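Local structure of protein-tyrosine-phosphatase (Chaetomium thermophilum var. thermophilum DSM 1495, 5M43) at residues 8-13 with 119-124; 51-56 with 75-80; 107-112 with 157-162. The protein probably removes phosphate from tyrosine and serine/threonine residues of proteins, this chain being the phosphatase domain of Yvh1, a protein linked to ribosome assembly. One frame throughout, in Å; residues are numbered along the deposited sequence. Where two conformers were deposited one is given.

Contact 1. Residues 8-13 with 119-124. With NO3 (nitrate ion), chain C.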
# COMPACT_ATOMS: atom_id res chain seq x y z
N GLY A 8 -5.77 3.23 11.81
CA GLY A 8 -7.01 3.69 11.24
C GLY A 8 -8.03 2.59 11.12
O GLY A 8 -7.93 1.53 11.74
N ASP A 9 -9.09 2.85 10.35
CA ASP A 9 -10.21 1.92 10.35
C ASP A 9 -10.10 0.83 9.30
O ASP A 9 -10.98 -0.02 9.23
CB ASP A 9 -11.50 2.71 10.15
CG ASP A 9 -11.76 3.65 11.29
OD1 ASP A 9 -11.39 3.28 12.42
OD2 ASP A 9 -12.38 4.72 11.07
N ASP A 10 -9.08 0.81 8.47
CA ASP A 10 -9.00 -0.18 7.41
C ASP A 10 -8.18 -1.36 7.87
O ASP A 10 -7.11 -1.18 8.45
CB ASP A 10 -8.30 0.42 6.15
CG ASP A 10 -9.03 1.65 5.61
OD1 ASP A 10 -10.28 1.59 5.43
OD2 ASP A 10 -8.36 2.68 5.44
N GLU A 11 -8.57 -2.55 7.44
CA GLU A 11 -7.76 -3.73 7.76
C GLU A 11 -6.72 -3.90 6.66
O GLU A 11 -6.79 -4.77 5.78
CB GLU A 11 -8.63 -4.98 7.91
CG GLU A 11 -9.66 -4.90 9.11
CD GLU A 11 -8.91 -4.67 10.44
OE1 GLU A 11 -9.41 -3.90 11.28
OE2 GLU A 11 -7.83 -5.21 10.64
N LEU A 12 -5.69 -3.07 6.79
CA LEU A 12 -4.66 -2.86 5.79
C LEU A 12 -3.33 -3.12 6.50
O LEU A 12 -3.06 -2.50 7.54
CB LEU A 12 -4.75 -1.42 5.30
CG LEU A 12 -3.66 -0.97 4.30
CD1 LEU A 12 -3.74 -1.88 3.06
CD2 LEU A 12 -3.91 0.48 3.91
N PHE A 13 -2.49 -3.95 5.87
CA PHE A 13 -1.23 -4.40 6.47
C PHE A 13 -0.09 -4.14 5.53
O PHE A 13 -0.26 -4.10 4.31
CB PHE A 13 -1.28 -5.92 6.79
CG PHE A 13 -2.21 -6.25 7.94
CD1 PHE A 13 -3.61 -6.26 7.79
CD2 PHE A 13 -1.67 -6.53 9.21
CE1 PHE A 13 -4.47 -6.53 8.88
CE2 PHE A 13 -2.55 -6.82 10.30
CZ PHE A 13 -3.90 -6.80 10.14
N LEU A 119 -3.42 8.94 0.83
CA LEU A 119 -3.62 10.29 0.30
C LEU A 119 -4.90 10.37 -0.53
O LEU A 119 -5.61 11.39 -0.52
CB LEU A 119 -2.43 10.68 -0.61
CG LEU A 119 -1.13 10.82 0.20
CD1 LEU A 119 0.01 11.04 -0.86
CD2 LEU A 119 -1.20 12.00 1.14
N TRP A 120 -5.21 9.29 -1.24
CA TRP A 120 -6.40 9.26 -2.09
C TRP A 120 -7.67 9.13 -1.26
O TRP A 120 -8.70 9.74 -1.57
CB TRP A 120 -6.27 8.07 -3.05
CG TRP A 120 -7.53 7.78 -3.77
CD1 TRP A 120 -8.00 8.41 -4.90
CD2 TRP A 120 -8.51 6.76 -3.43
NE1 TRP A 120 -9.25 7.89 -5.25
CE2 TRP A 120 -9.56 6.86 -4.38
CE3 TRP A 120 -8.61 5.79 -2.42
CZ2 TRP A 120 -10.66 6.01 -4.35
CZ3 TRP A 120 -9.72 4.95 -2.40
CH2 TRP A 120 -10.75 5.09 -3.34
N LYS A 121 -7.60 8.32 -0.22
CA LYS A 121 -8.81 8.05 0.58
C LYS A 121 -9.05 9.10 1.66
O LYS A 121 -10.21 9.47 1.91
CB LYS A 121 -8.75 6.66 1.18
CG LYS A 121 -10.07 6.37 2.00
CD LYS A 121 -10.12 4.98 2.28
CE LYS A 121 -11.48 4.70 2.98
NZ LYS A 121 -11.59 3.26 3.38
N TYR A 122 -7.99 9.62 2.29
CA TYR A 122 -8.12 10.57 3.40
C TYR A 122 -7.37 11.89 3.18
O TYR A 122 -6.56 12.33 4.02
CB TYR A 122 -7.64 9.91 4.68
CG TYR A 122 -8.22 8.55 4.98
CD1 TYR A 122 -7.47 7.40 4.77
CD2 TYR A 122 -9.51 8.43 5.49
CE1 TYR A 122 -7.97 6.14 5.06
CE2 TYR A 122 -10.02 7.18 5.78
CZ TYR A 122 -9.25 6.04 5.56
OH TYR A 122 -9.80 4.82 5.90
N PRO A 123 -7.69 12.60 2.10
CA PRO A 123 -6.96 13.84 1.82
C PRO A 123 -7.07 14.87 2.93
O PRO A 123 -6.11 15.60 3.18
CB PRO A 123 -7.60 14.34 0.51
CG PRO A 123 -8.96 13.64 0.44
CD PRO A 123 -8.69 12.29 1.05
N TYR A 124 -8.24 15.01 3.59
CA TYR A 124 -8.33 16.02 4.64
C TYR A 124 -7.49 15.67 5.85
O TYR A 124 -7.04 16.59 6.56
CB TYR A 124 -9.77 16.21 5.06
CG TYR A 124 -10.59 16.84 3.97
CD1 TYR A 124 -10.55 18.19 3.74
CD2 TYR A 124 -11.38 16.05 3.15
CE1 TYR A 124 -11.29 18.76 2.74
CE2 TYR A 124 -12.15 16.60 2.15
CZ TYR A 124 -12.10 17.96 1.94
OH TYR A 124 -12.89 18.54 0.95
N NO3 C . -10.38 12.59 4.88
O1 NO3 C . -10.37 13.02 3.72
O2 NO3 C . -11.32 11.84 5.25
O3 NO3 C . -9.47 12.91 5.68
O HOH W 1 -9.20 5.19 8.82
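Asp10 meets Lys121 and Tyr122 through the two oxygens of one carboxylate, tying the turn ahead of strand 12-15 to the C-terminal end of helix 109-121 in the dual-specificity phosphatase fold. Lys121 NZ donates to Asp10 OD1 over 3.0 Å in a salt bridge. Tyr122 OH gives its proton to Asp10 OD2 at 2.6 Å, a short bond that lies at the edge of the phenol ring, near its plane. Both donors come in on the syn side of their oxygen, 27° out of the carboxylate plane, and the ring plane is turned 34° from that of the carboxylate. The aspartate thus has one charged and one neutral donor, and the nearby ammonium would be expected to favour its ionised form.

Lys121 and Tyr122 also support each other. Leaving the backbone with CG anti to N (chi1 -178°) and extended from there on, the lysine passes over one face of the tyrosine, with its CG 3.6 Å above the plane of the Tyr122 ring and over the ring centre. Tyr117, on the same helix, hydrogen-bonds Lys121 NZ through its hydroxyl and makes a weak bond to Asp10 OD2. A water accepts from Asp9 N at 2.8 Å and makes a weak bond to Tyr122 OH, adding an indirect, weaker link beside the two direct bonds.

Farther out, Glu11 is the centre of an inverse gamma turn, closed by a weak bond from Leu12 N to Asp10 O, and its carboxylate pairs with Arg5. Tyr122 is the first residue to leave the helical conformation, and just past it the chain holds a nitrate ion, most likely picked up from the crystallisation solution: Arg125 N is one donor, and Tyr124 N reaches nitrate O1 at 2.9 Å.

Contact 2. Residues 51-56 with 75-80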
# COMPACT_ATOMS: atom_id res chain seq x y z
N HIS A 51 -6.51 -19.42 -2.08
CA HIS A 51 -7.59 -18.58 -2.59
C HIS A 51 -7.33 -17.08 -2.41
O HIS A 51 -8.27 -16.29 -2.56
CB HIS A 51 -8.91 -18.98 -1.93
CG HIS A 51 -9.31 -20.41 -2.20
ND1 HIS A 51 -9.84 -20.82 -3.41
CD2 HIS A 51 -9.24 -21.52 -1.43
CE1 HIS A 51 -10.08 -22.12 -3.36
NE2 HIS A 51 -9.72 -22.57 -2.17
N VAL A 52 -6.11 -16.66 -2.08
CA VAL A 52 -5.89 -15.23 -1.92
C VAL A 52 -5.96 -14.56 -3.28
O VAL A 52 -5.64 -15.16 -4.32
CB VAL A 52 -4.56 -14.94 -1.21
CG1 VAL A 52 -4.52 -15.67 0.15
CG2 VAL A 52 -3.39 -15.30 -2.10
N LYS A 53 -6.42 -13.32 -3.28
CA LYS A 53 -6.47 -12.48 -4.48
C LYS A 53 -5.13 -11.77 -4.56
O LYS A 53 -4.75 -11.06 -3.62
CB LYS A 53 -7.64 -11.51 -4.39
CG LYS A 53 -7.82 -10.60 -5.61
CD LYS A 53 -8.43 -11.35 -6.76
CE LYS A 53 -8.83 -10.39 -7.88
NZ LYS A 53 -9.09 -11.13 -9.16
N HIS A 54 -4.37 -11.98 -5.64
CA HIS A 54 -2.99 -11.53 -5.72
C HIS A 54 -2.74 -10.63 -6.92
O HIS A 54 -3.16 -10.96 -8.03
CB HIS A 54 -2.06 -12.74 -5.80
CG HIS A 54 -0.62 -12.38 -5.72
ND1 HIS A 54 0.33 -12.92 -6.57
CD2 HIS A 54 0.04 -11.51 -4.92
CE1 HIS A 54 1.50 -12.39 -6.29
NE2 HIS A 54 1.36 -11.54 -5.29
N LEU A 55 -2.04 -9.52 -6.71
CA LEU A 55 -1.52 -8.69 -7.79
C LEU A 55 -0.05 -8.41 -7.52
O LEU A 55 0.28 -7.99 -6.40
CB LEU A 55 -2.30 -7.37 -7.90
CG LEU A 55 -1.74 -6.34 -8.90
CD1 LEU A 55 -1.83 -6.91 -10.31
CD2 LEU A 55 -2.52 -4.99 -8.84
N SER A 56 0.81 -8.69 -8.49
CA SER A 56 2.24 -8.36 -8.40
C SER A 56 2.64 -7.37 -9.49
O SER A 56 2.32 -7.53 -10.69
CB SER A 56 3.13 -9.61 -8.46
OG SER A 56 4.49 -9.26 -8.66
N VAL A 75 -4.06 1.66 -6.03
CA VAL A 75 -5.11 2.18 -5.15
C VAL A 75 -6.44 1.45 -5.38
O VAL A 75 -7.14 1.11 -4.41
CB VAL A 75 -5.23 3.71 -5.34
CG1 VAL A 75 -6.43 4.29 -4.64
CG2 VAL A 75 -3.95 4.40 -4.84
N ARG A 76 -6.81 1.21 -6.64
CA ARG A 76 -8.04 0.44 -6.93
C ARG A 76 -7.97 -0.97 -6.35
O ARG A 76 -8.97 -1.47 -5.80
CB ARG A 76 -8.31 0.41 -8.44
CG ARG A 76 -8.75 1.78 -8.98
CD ARG A 76 -9.31 1.66 -10.39
NE ARG A 76 -8.31 1.09 -11.28
CZ ARG A 76 -7.55 1.81 -12.11
NH1 ARG A 76 -7.69 3.14 -12.19
NH2 ARG A 76 -6.65 1.19 -12.87
N PHE A 77 -6.80 -1.63 -6.39
CA PHE A 77 -6.68 -2.96 -5.82
C PHE A 77 -6.90 -2.94 -4.31
O PHE A 77 -7.68 -3.74 -3.76
CB PHE A 77 -5.28 -3.56 -6.09
CG PHE A 77 -5.15 -4.95 -5.60
CD1 PHE A 77 -5.51 -6.01 -6.44
CD2 PHE A 77 -4.63 -5.20 -4.30
CE1 PHE A 77 -5.38 -7.35 -6.00
CE2 PHE A 77 -4.50 -6.53 -3.83
CZ PHE A 77 -4.88 -7.61 -4.70
N ILE A 78 -6.26 -2.01 -3.62
CA ILE A 78 -6.40 -1.91 -2.16
C ILE A 78 -7.84 -1.55 -1.79
O ILE A 78 -8.48 -2.22 -0.94
CB ILE A 78 -5.41 -0.88 -1.60
CG1 ILE A 78 -3.94 -1.33 -1.87
CG2 ILE A 78 -5.66 -0.66 -0.09
CD1 ILE A 78 -2.95 -0.26 -1.57
N ASP A 79 -8.39 -0.52 -2.44
CA ASP A 79 -9.75 -0.11 -2.11
C ASP A 79 -10.75 -1.22 -2.40
O ASP A 79 -11.64 -1.50 -1.60
CB ASP A 79 -10.11 1.17 -2.87
CG ASP A 79 -11.48 1.69 -2.53
OD1 ASP A 79 -11.61 2.12 -1.37
OD2 ASP A 79 -12.36 1.73 -3.44
N SER A 80 -10.67 -1.85 -3.60
CA SER A 80 -11.68 -2.87 -3.89
C SER A 80 -11.51 -4.09 -3.00
O SER A 80 -12.51 -4.72 -2.60
CB SER A 80 -11.68 -3.26 -5.36
OG SER A 80 -10.46 -3.83 -5.73
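Phe77 of helix 71-83 lays its ring against strand 53-56, where Leu55 covers one face and the backbone of Lys53 meets the rim. With chi1 at -176°, CG stands anti to the backbone N, which carries the ring out from the helix to the strand. Leu55 CB sits 4.0 Å from the centroid of the Phe77 ring and 27° off its normal, a CH-pi contact. The leucine has its CG anti to N as well (chi1 173°), and the two side chains run alongside each other in opposing senses, bringing Leu55 CD2 to 4.0 Å from Phe77 CD1.

At the edge of the ring, near its plane, Lys53 O lies 3.6 Å from Phe77 CZ. The lysine side chain adds a looser touch, its CG being 4.1 Å from Phe77 CE1. His54, between these two residues, points away from the helix and hydrogen-bonds Ser36 OG through NE2. On the helix, Ser80 OG folds back to donate to Arg76 O at 2.8 Å, on the opposite face of that carbonyl from Ser80 N.

In this alpha/beta phosphatase domain the helix segment lies on one face of the sheet's edge strand, nearly antiparallel with axes 10.5 Å apart, and Phe77 fills the interface. Strand 33-36 flanks this strand, and its Leu35 touches both Leu55 and Phe77; on another side of helix 71-83, Val75 and Ile78 pack against helix 109-121.

Contact 3. Residues 107-112 with 157-162. With NO3 (nitrate ion), chain B.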
# COMPACT_ATOMS: atom_id res chain seq x y z
N LYS A 107 9.60 -1.28 3.45
CA LYS A 107 10.18 0.03 3.75
C LYS A 107 9.82 1.06 2.70
O LYS A 107 9.40 2.17 3.05
CB LYS A 107 11.73 -0.03 3.86
CG LYS A 107 12.36 1.32 4.00
CD LYS A 107 13.88 1.14 4.09
CE LYS A 107 14.55 2.47 4.19
NZ LYS A 107 16.09 2.31 4.07
N SER A 108 10.01 0.74 1.42
CA SER A 108 9.98 1.76 0.37
C SER A 108 8.89 1.48 -0.66
O SER A 108 7.94 2.27 -0.81
CB SER A 108 11.38 1.84 -0.26
OG SER A 108 11.36 2.83 -1.30
N ARG A 109 8.96 0.36 -1.37
CA ARG A 109 7.97 0.09 -2.42
C ARG A 109 6.54 -0.05 -1.84
O ARG A 109 5.61 0.62 -2.29
CB ARG A 109 8.34 -1.16 -3.20
CG ARG A 109 9.46 -0.87 -4.24
CD ARG A 109 9.95 -2.16 -4.78
NE ARG A 109 10.85 -2.80 -3.79
CZ ARG A 109 11.65 -3.82 -4.11
NH1 ARG A 109 11.65 -4.30 -5.35
NH2 ARG A 109 12.49 -4.35 -3.17
N SER A 110 6.34 -0.95 -0.87
CA SER A 110 5.00 -1.19 -0.34
C SER A 110 4.47 0.05 0.38
O SER A 110 3.27 0.33 0.34
CB SER A 110 4.99 -2.41 0.64
OG SER A 110 6.00 -2.19 1.60
N VAL A 111 5.36 0.76 1.08
CA VAL A 111 4.95 1.94 1.83
C VAL A 111 4.47 3.01 0.86
O VAL A 111 3.54 3.76 1.17
CB VAL A 111 6.13 2.42 2.71
CG1 VAL A 111 5.90 3.79 3.36
CG2 VAL A 111 6.35 1.41 3.85
N THR A 112 5.18 3.16 -0.27
CA THR A 112 4.71 4.12 -1.27
C THR A 112 3.30 3.80 -1.74
O THR A 112 2.45 4.70 -1.88
CB THR A 112 5.71 4.13 -2.44
OG1 THR A 112 6.97 4.60 -1.98
CG2 THR A 112 5.16 5.07 -3.60
N ASP A 157 13.95 8.52 -2.46
CA ASP A 157 13.74 9.94 -2.81
C ASP A 157 12.90 10.10 -4.07
O ASP A 157 12.08 11.02 -4.16
CB ASP A 157 15.08 10.67 -3.06
CG ASP A 157 15.91 10.91 -1.82
OD1 ASP A 157 15.50 10.49 -0.75
OD2 ASP A 157 17.05 11.48 -1.94
N GLY A 158 13.05 9.19 -5.03
CA GLY A 158 12.27 9.27 -6.26
C GLY A 158 10.80 8.93 -6.02
O GLY A 158 9.89 9.56 -6.60
N PHE A 159 10.55 7.90 -5.22
CA PHE A 159 9.19 7.60 -4.84
C PHE A 159 8.55 8.76 -4.09
O PHE A 159 7.35 9.03 -4.27
CB PHE A 159 9.16 6.33 -3.98
CG PHE A 159 9.51 5.07 -4.73
CD1 PHE A 159 9.61 5.07 -6.13
CD2 PHE A 159 9.68 3.88 -4.04
CE1 PHE A 159 9.95 3.92 -6.82
CE2 PHE A 159 10.01 2.72 -4.69
CZ PHE A 159 10.16 2.71 -6.07
N MET A 160 9.31 9.41 -3.19
CA MET A 160 8.75 10.57 -2.48
C MET A 160 8.34 11.65 -3.47
O MET A 160 7.24 12.21 -3.34
CB MET A 160 9.76 11.13 -1.47
CG MET A 160 10.00 10.12 -0.33
SD MET A 160 8.61 9.83 0.77
CE MET A 160 8.64 11.35 1.67
N ARG A 161 9.19 11.94 -4.46
CA ARG A 161 8.84 12.92 -5.49
C ARG A 161 7.58 12.51 -6.24
O ARG A 161 6.73 13.36 -6.55
CB ARG A 161 10.00 13.12 -6.49
CG ARG A 161 11.18 13.77 -5.83
CD ARG A 161 12.34 14.11 -6.82
NE ARG A 161 12.86 12.99 -7.62
CZ ARG A 161 13.98 12.31 -7.32
NH1 ARG A 161 14.44 11.33 -8.11
NH2 ARG A 161 14.66 12.59 -6.20
N GLN A 162 7.46 11.23 -6.59
CA GLN A 162 6.29 10.79 -7.35
C GLN A 162 5.03 10.84 -6.52
O GLN A 162 3.96 11.04 -7.07
CB GLN A 162 6.52 9.38 -7.90
CG GLN A 162 7.72 9.36 -8.89
CD GLN A 162 8.14 8.01 -9.38
OE1 GLN A 162 9.33 7.64 -9.24
NE2 GLN A 162 7.28 7.35 -10.09
N NO3 B . 11.58 -2.19 -0.27
O1 NO3 B . 11.45 -1.73 0.90
O2 NO3 B . 11.93 -3.39 -0.45
O3 NO3 B . 11.19 -1.48 -1.24
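The phosphate-binding P-loop of the CX5R phosphatases, here running from Cys103 to Arg109, leads into helix 109-121 and is backed by Phe159 of helix 157-168. Three residues line up along that phenylalanine. Ser108 OG comes within 3.4 Å of Phe159 CD2, while the Arg109 methylene CG meets the ring at its edge, 3.7 Å from CE2. Nearer the backbone, Thr112 OG1 stands 3.4 Å from Phe159 CB. The serine hydroxyl has polar partners beyond the ring, Asp61 OD1 and Asn156 N.

A nitrate ion occupies the loop, consistent with the place of a substrate phosphate in this family. Arg109 bends at chi3 (-78°), turning the guanidinium so that the NE/NH2 edge faces the nitrate, whose N lies near its plane. NE binds nitrate O3 at 2.9 Å, and NH2 reaches O2 alongside it. O3 also accepts from Arg109 N in a nearly straight bond (167°), and O1 takes the amides of Lys107 and Ser108, so backbone and side chain share the anion. The third nitrogen, NH1, is spent on Ile59 O. A methionine in place of Arg109 would probably leave nitrate O2 and O3 without their paired side-chain donors, and Ile59 O without its mate.

The first turn of the helix is fastened beneath this site by Ser108 O, which accepts two bonds from Thr112 on opposite faces of its carbonyl plane: one from the amide N and one from OG1, at 2.8 Å.

In the fold
Helix 109-121 connects two of the contacts: contact 3 lies at its N-terminal end with the P-loop, contact 1 at its far end, their centres about 17 Å apart. Contacts 1 and 2 both reach the mixed sheet, through strands 12-15 and 53-56, and touch where Trp120 packs on Val75 and Asp79, their centres about 15 Å apart. Along the chain contact 2 is nested within the loop closed by contact 1, whereas contacts 1 and 3 interleave and contact 3 opens after contact 2 closes. Contacts 2 and 3 lie on opposite sides of the chain's centre, their centres about 19 Å apart, all four segments inside the catalytic domain; contact 1 thus connects the sheet side to the anion site.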